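Long-range contacts in ribose-phosphate pyrophosphokinase (Sulfolobus solfataricus, PDB 4TWB), which catalyses the transfer of the pyrophosphoryl group of ATP to the 1-hydroxyl of ribose 5-phosphate, yielding 5-phospho-alpha-D-ribose 1-diphosphate and AMP, with magnesium as cofactor: residues A[123-128]-A[142-147]; A[266-271]-A[281-286]. All coordinates share one frame; numbering follows the deposited sequence.

Contact 1 of 2, residues A[123-128]-A[142-147]; sequences VVEPHK and VHPYHQ. With AMP (adenosine monophosphate), chain G.
The carboxylate of Glu125 meets the side chains of His143 and Tyr145 just beyond the paired strand ends. Glu125 OE2 lies at the edge of the His143 imidazole and takes a hydrogen bond from its ND1, with carboxylate and ring planes 59° apart. The hydroxyl of Tyr145 sits near both carboxylate oxygens, its OH 2.9 Å from Glu125 OE2, a weak contact, with Glu125 OE1 at a similar distance. A phenylalanine in place of Tyr145 would probably leave this buried carboxylate with His143 as its one hydrogen-bonding side chain from 142-147. The bend about CB-CG (chi2 -59°) swings the Glu125 carboxylate toward the pair, while CG rests against Pro144 CD. His143 CB lies over the centre of one face of the Tyr145 ring, 3.5 Å above its plane, so the CB of one carboxylate partner packs on the ring of the other. Arg171 forms a salt bridge to Glu125 OE1 and would help balance the negative charge.

Behind these side chains the backbones pair in parallel. Val142 N donates to Val123 O (2.8 Å), and Glu125 N donates to Val142 O (3.0 Å). Val124 packs its CG2 against Val142 CB at 3.9 Å and its CG1 against Pro144 CG at 3.7 Å; Ile287 of helix 284-289 also touches Val124. Farther along, His127 NE2 approaches AMP O3P to 3.0 Å, while Asp217 OD2 is hydrogen-bonded to His127 ND1; His127 is also a predicted magnesium ligand. Strand 138-142, outermost within this chain, pairs with 120-124 in the N-terminal PRTase-like sheet; 120-124 leads on to the AMP site and 138-142, through Pro144 at the N-cap, to helix 145-155.

Contact 2 of 2, residues A[266-271]-A[281-286]; sequences IGTNTI and IDVSQS
Asn269 grips the turn at 281-283 with both its backbone and its side-chain amide. Its OD1 accepts a hydrogen bond from Val283 N at 3.0 Å, nearly straight at the hydrogen but with the donor tilted 27° from the carbonyl plane. Its ND2 makes a weak bond to Asp282 OD1 at 3.2 Å, the amide and carboxylate planes standing 66° apart. The amide can span both partners because CG sits between the backbone N and the carbonyl carbon (chi1 63°), carrying it toward segment 281-286. Asp282 OD1 also accepts from Ser284 N at 2.9 Å, met from above the carboxylate plane, an Asx turn at the start of helix 284-289.

Backbone bonds continue the pairing toward the strands: Ile281 N donates to Gly267 O at 2.8 Å and Asn269 N to Ile281 O at 3.1 Å, in the parallel register of Thr268 with Ile281. Thr268 OG1 accepts from Thr270 N, closing an ST turn where strand 262-268 ends, and is also bonded to Ile245 O.

Methyl groups pack beside these bonds. Val283 touches 268-270 with both methyls, its CG1 3.6 Å from Thr268 CB and its CG2 4.1 Å from Thr270 CG2. At the strand end of the contact Ile266 CG2 meets Ile281 CD1 at 4.0 Å.

Strand 279-281 is the outermost within this chain of the six-stranded parallel sheet of the C-terminal PRTase-like domain, and 262-268 is its inner neighbour. Helix 145-155 packs on Ile281 through Gln147, Ile148 and Lys151, helix 12-20 touches Asn269 and Ser284, and His246 ND1 is hydrogen-bonded to Thr270 OG1.

How the contacts relate
Both contacts pair the ends of two parallel strands, the second of each pair being the last at its sheet edge within this chain and running on into a helix. Contact 1 belongs to the N-terminal sheet and contact 2 to the C-terminal one. Both are mainly buried, although contact 1 reaches the surface at His143. A carboxylate with an imidazole and a phenol carries the former; in the latter an asparagine amide holds backbone and helix start. They touch where helices 145-155 and 284-289 meet: Gln147 OE1 is 2.6 Å from Ser286 OG, a probable hydrogen bond between the helices that follow the two edge strands.

Contact 1 of 2, residues A[123-128]-A[142-147]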
loop_
_atom_site.group_PDB
_atom_site.type_symbol
_atom_site.label_atom_id
_atom_site.label_comp_id
_atom_site.label_asym_id
_atom_site.label_seq_id
_atom_site.Cartn_x
_atom_site.Cartn_y
_atom_site.Cartn_z
ATOM N N VAL A 123 11.182 0.669 -16.647
ATOM C CA VAL A 123 10.509 1.885 -16.181
ATOM C C VAL A 123 10.518 2.977 -17.246
ATOM O O VAL A 123 11.496 3.134 -17.980
ATOM C CB VAL A 123 11.191 2.452 -14.929
ATOM C CG1 VAL A 123 10.405 3.608 -14.387
ATOM C CG2 VAL A 123 11.318 1.373 -13.867
ATOM N N VAL A 124 9.433 3.732 -17.339
ATOM C CA VAL A 124 9.370 4.845 -18.266
ATOM C C VAL A 124 9.664 6.163 -17.525
ATOM O O VAL A 124 9.078 6.427 -16.481
ATOM C CB VAL A 124 8.004 4.903 -18.955
ATOM C CG1 VAL A 124 7.954 6.063 -19.951
ATOM C CG2 VAL A 124 7.725 3.599 -19.656
ATOM N N GLU A 125 10.572 6.974 -18.067
ATOM C CA GLU A 125 10.983 8.236 -17.443
ATOM C C GLU A 125 11.004 8.190 -15.924
ATOM O O GLU A 125 10.196 8.849 -15.260
ATOM C CB GLU A 125 10.124 9.436 -17.886
ATOM C CG GLU A 125 10.428 9.986 -19.246
ATOM C CD GLU A 125 11.853 10.455 -19.394
ATOM O OE1 GLU A 125 12.200 11.551 -18.900
ATOM O OE2 GLU A 125 12.622 9.724 -20.041
ATOM N N PRO A 126 11.942 7.433 -15.367
ATOM C CA PRO A 126 12.207 7.511 -13.928
ATOM C C PRO A 126 12.599 8.942 -13.595
ATOM O O PRO A 126 13.387 9.513 -14.337
ATOM C CB PRO A 126 13.424 6.596 -13.756
ATOM C CG PRO A 126 14.074 6.602 -15.140
ATOM C CD PRO A 126 12.889 6.541 -16.052
ATOM N N HIS A 127 12.073 9.510 -12.515
ATOM C CA HIS A 127 12.416 10.873 -12.133
ATOM C C HIS A 127 13.922 11.190 -12.156
ATOM O O HIS A 127 14.331 12.271 -12.571
ATOM C CB HIS A 127 11.845 11.195 -10.765
ATOM C CG HIS A 127 12.119 12.596 -10.307
ATOM N ND1 HIS A 127 11.396 13.681 -10.753
ATOM C CD2 HIS A 127 13.032 13.085 -9.432
ATOM C CE1 HIS A 127 11.847 14.776 -10.169
ATOM N NE2 HIS A 127 12.840 14.443 -9.366
ATOM N N LYS A 128 14.747 10.266 -11.690
ATOM C CA LYS A 128 16.191 10.425 -11.830
ATOM C C LYS A 128 16.867 9.047 -11.919
ATOM O O LYS A 128 16.910 8.307 -10.945
ATOM C CB LYS A 128 16.756 11.265 -10.684
ATOM C CG LYS A 128 18.172 11.780 -10.945
ATOM C CD LYS A 128 18.789 12.391 -9.691
ATOM C CE LYS A 128 20.308 12.487 -9.794
ATOM N NZ LYS A 128 20.947 12.549 -8.445
ATOM N N VAL A 142 13.132 3.464 -20.227
ATOM C CA VAL A 142 12.470 3.803 -21.481
ATOM C C VAL A 142 12.226 5.296 -21.535
ATOM O O VAL A 142 11.512 5.832 -20.687
ATOM C CB VAL A 142 11.104 3.088 -21.633
ATOM C CG1 VAL A 142 10.453 3.483 -22.955
ATOM C CG2 VAL A 142 11.256 1.584 -21.551
ATOM N N HIS A 143 12.823 5.968 -22.518
ATOM C CA HIS A 143 12.566 7.392 -22.741
ATOM C C HIS A 143 11.744 7.539 -24.005
ATOM O O HIS A 143 12.268 7.412 -25.101
ATOM C CB HIS A 143 13.883 8.148 -22.896
ATOM C CG HIS A 143 14.829 7.977 -21.743
ATOM N ND1 HIS A 143 14.678 8.646 -20.548
ATOM C CD2 HIS A 143 15.946 7.226 -21.612
ATOM C CE1 HIS A 143 15.655 8.313 -19.726
ATOM N NE2 HIS A 143 16.443 7.455 -20.349
ATOM N N PRO A 144 10.445 7.811 -23.865
ATOM C CA PRO A 144 9.574 7.821 -25.048
ATOM C C PRO A 144 9.681 9.134 -25.843
ATOM O O PRO A 144 8.663 9.672 -26.286
ATOM C CB PRO A 144 8.171 7.717 -24.436
ATOM C CG PRO A 144 8.328 8.147 -22.989
ATOM C CD PRO A 144 9.772 8.388 -22.690
ATOM N N TYR A 145 10.899 9.641 -26.006
ATOM C CA TYR A 145 11.100 10.950 -26.620
ATOM C C TYR A 145 10.612 11.033 -28.060
ATOM O O TYR A 145 9.954 11.998 -28.423
ATOM C CB TYR A 145 12.551 11.412 -26.479
ATOM C CG TYR A 145 13.008 11.522 -25.030
ATOM C CD1 TYR A 145 12.086 11.607 -23.994
ATOM C CD2 TYR A 145 14.356 11.559 -24.702
ATOM C CE1 TYR A 145 12.489 11.713 -22.676
ATOM C CE2 TYR A 145 14.771 11.662 -23.377
ATOM C CZ TYR A 145 13.830 11.743 -22.373
ATOM O OH TYR A 145 14.234 11.849 -21.062
ATOM N N HIS A 146 10.893 10.018 -28.867
ATOM C CA HIS A 146 10.448 10.048 -30.261
ATOM C C HIS A 146 8.936 10.159 -30.384
ATOM O O HIS A 146 8.434 10.860 -31.267
ATOM C CB HIS A 146 10.978 8.859 -31.076
ATOM C CG HIS A 146 10.295 8.678 -32.401
ATOM N ND1 HIS A 146 10.772 9.231 -33.573
ATOM C CD2 HIS A 146 9.171 7.999 -32.739
ATOM C CE1 HIS A 146 9.972 8.903 -34.572
ATOM N NE2 HIS A 146 8.996 8.152 -34.094
ATOM N N GLN A 147 8.196 9.498 -29.503
ATOM C CA GLN A 147 6.742 9.547 -29.632
ATOM C C GLN A 147 6.189 10.916 -29.242
ATOM O O GLN A 147 5.185 11.370 -29.787
ATOM C CB GLN A 147 6.079 8.466 -28.801
ATOM C CG GLN A 147 6.398 7.066 -29.223
ATOM C CD GLN A 147 5.432 6.072 -28.618
ATOM O OE1 GLN A 147 5.808 5.247 -27.790
ATOM N NE2 GLN A 147 4.169 6.162 -29.014
HETATM P P AMP G . 11.616 17.254 -6.994
HETATM O O1P AMP G . 12.427 18.038 -8.003
HETATM O O2P AMP G . 10.117 17.448 -7.092
HETATM O O3P AMP G . 12.067 15.818 -6.836
HETATM O "O5'" AMP G . 12.011 17.924 -5.584
HETATM C "C5'" AMP G . 12.458 17.105 -4.505
HETATM C "C4'" AMP G . 11.608 17.375 -3.270
HETATM O "O4'" AMP G . 10.271 16.901 -3.485
HETATM C "C3'" AMP G . 12.170 16.662 -2.045
HETATM O "O3'" AMP G . 12.518 17.624 -1.040
HETATM C "C2'" AMP G . 11.067 15.716 -1.582
HETATM O "O2'" AMP G . 10.888 15.724 -0.154
HETATM C "C1'" AMP G . 9.819 16.178 -2.335
HETATM N N9 AMP G . 8.933 15.030 -2.693
HETATM C C8 AMP G . 9.249 13.713 -2.622
HETATM N N7 AMP G . 8.211 12.925 -3.008
HETATM C C5 AMP G . 7.189 13.751 -3.319
HETATM C C6 AMP G . 5.793 13.590 -3.792
HETATM N N6 AMP G . 5.285 12.353 -4.011
HETATM N N1 AMP G . 5.050 14.712 -4.006
HETATM C C2 AMP G . 5.555 15.949 -3.799
HETATM N N3 AMP G . 6.813 16.180 -3.365
HETATM C C4 AMP G . 7.661 15.138 -3.106
#

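Contact 2 of 2, residues A[266-271]-A[281-286]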
loop_
_atom_site.group_PDB
_atom_site.type_symbol
_atom_site.label_atom_id
_atom_site.label_comp_id
_atom_site.label_asym_id
_atom_site.label_seq_id
_atom_site.Cartn_x
_atom_site.Cartn_y
_atom_site.Cartn_z
ATOM N N ILE A 266 -0.433 17.503 -22.992
ATOM C CA ILE A 266 0.045 16.245 -23.549
ATOM C C ILE A 266 0.640 15.357 -22.479
ATOM O O ILE A 266 1.549 15.766 -21.754
ATOM C CB ILE A 266 1.113 16.459 -24.611
ATOM C CG1 ILE A 266 0.522 17.156 -25.828
ATOM C CG2 ILE A 266 1.697 15.132 -25.022
ATOM C CD1 ILE A 266 1.578 17.713 -26.760
ATOM N N GLY A 267 0.115 14.139 -22.385
ATOM C CA GLY A 267 0.638 13.140 -21.474
ATOM C C GLY A 267 0.674 11.765 -22.114
ATOM O O GLY A 267 0.444 11.620 -23.318
ATOM N N THR A 268 0.959 10.754 -21.300
ATOM C CA THR A 268 1.017 9.379 -21.776
ATOM C C THR A 268 0.247 8.448 -20.849
ATOM O O THR A 268 -0.185 8.846 -19.753
ATOM C CB THR A 268 2.465 8.852 -21.859
ATOM O OG1 THR A 268 2.844 8.280 -20.606
ATOM C CG2 THR A 268 3.422 9.954 -22.199
ATOM N N ASN A 269 0.116 7.197 -21.281
ATOM C CA ASN A 269 -0.626 6.209 -20.533
ATOM C C ASN A 269 0.215 5.407 -19.539
ATOM O O ASN A 269 -0.040 4.224 -19.300
ATOM C CB ASN A 269 -1.411 5.291 -21.480
ATOM C CG ASN A 269 -0.512 4.475 -22.402
ATOM O OD1 ASN A 269 0.658 4.796 -22.595
ATOM N ND2 ASN A 269 -1.066 3.406 -22.974
ATOM N N THR A 270 1.219 6.047 -18.950
ATOM C CA THR A 270 1.865 5.452 -17.787
ATOM C C THR A 270 0.920 5.677 -16.615
ATOM O O THR A 270 1.007 5.007 -15.603
ATOM C CB THR A 270 3.215 6.100 -17.468
ATOM O OG1 THR A 270 3.026 7.495 -17.219
ATOM C CG2 THR A 270 4.193 5.918 -18.622
ATOM N N ILE A 271 0.009 6.631 -16.785
ATOM C CA ILE A 271 -0.973 7.007 -15.774
ATOM C C ILE A 271 -2.378 6.856 -16.364
ATOM O O ILE A 271 -2.530 6.745 -17.585
ATOM C CB ILE A 271 -0.779 8.490 -15.372
ATOM C CG1 ILE A 271 0.638 8.716 -14.869
ATOM C CG2 ILE A 271 -1.764 8.910 -14.314
ATOM C CD1 ILE A 271 1.070 7.705 -13.886
ATOM N N ILE A 281 -0.656 9.954 -25.270
ATOM C CA ILE A 281 0.204 9.098 -26.080
ATOM C C ILE A 281 0.301 7.710 -25.461
ATOM O O ILE A 281 0.590 7.574 -24.282
ATOM C CB ILE A 281 1.620 9.674 -26.178
ATOM C CG1 ILE A 281 1.579 11.072 -26.811
ATOM C CG2 ILE A 281 2.522 8.741 -26.956
ATOM C CD1 ILE A 281 2.934 11.781 -26.852
ATOM N N ASP A 282 0.053 6.678 -26.260
ATOM C CA ASP A 282 0.244 5.296 -25.817
ATOM C C ASP A 282 1.711 4.927 -26.051
ATOM O O ASP A 282 2.153 4.780 -27.186
ATOM C CB ASP A 282 -0.710 4.356 -26.575
ATOM C CG ASP A 282 -0.370 2.888 -26.399
ATOM O OD1 ASP A 282 0.521 2.563 -25.580
ATOM O OD2 ASP A 282 -1.009 2.061 -27.097
ATOM N N VAL A 283 2.459 4.797 -24.967
ATOM C CA VAL A 283 3.898 4.611 -25.042
ATOM C C VAL A 283 4.311 3.146 -25.121
ATOM O O VAL A 283 5.494 2.828 -24.939
ATOM C CB VAL A 283 4.606 5.228 -23.818
ATOM C CG1 VAL A 283 4.531 6.746 -23.878
ATOM C CG2 VAL A 283 4.000 4.686 -22.511
ATOM N N SER A 284 3.351 2.259 -25.388
ATOM C CA SER A 284 3.661 0.835 -25.534
ATOM C C SER A 284 4.728 0.607 -26.611
ATOM O O SER A 284 5.647 -0.190 -26.439
ATOM C CB SER A 284 2.404 0.051 -25.882
ATOM O OG SER A 284 1.369 0.362 -24.985
ATOM N N GLN A 285 4.591 1.312 -27.729
ATOM C CA GLN A 285 5.560 1.206 -28.815
ATOM C C GLN A 285 7.000 1.502 -28.349
ATOM O O GLN A 285 7.943 0.801 -28.726
ATOM C CB GLN A 285 5.151 2.116 -29.981
ATOM C CG GLN A 285 5.849 1.789 -31.294
ATOM C CD GLN A 285 5.727 0.315 -31.685
ATOM O OE1 GLN A 285 4.653 -0.148 -32.096
ATOM N NE2 GLN A 285 6.841 -0.423 -31.580
ATOM N N SER A 286 7.166 2.533 -27.523
ATOM C CA SER A 286 8.472 2.867 -26.960
ATOM C C SER A 286 8.961 1.814 -25.965
ATOM O O SER A 286 10.162 1.526 -25.886
ATOM C CB SER A 286 8.440 4.241 -26.290
ATOM O OG SER A 286 8.308 5.289 -27.243
#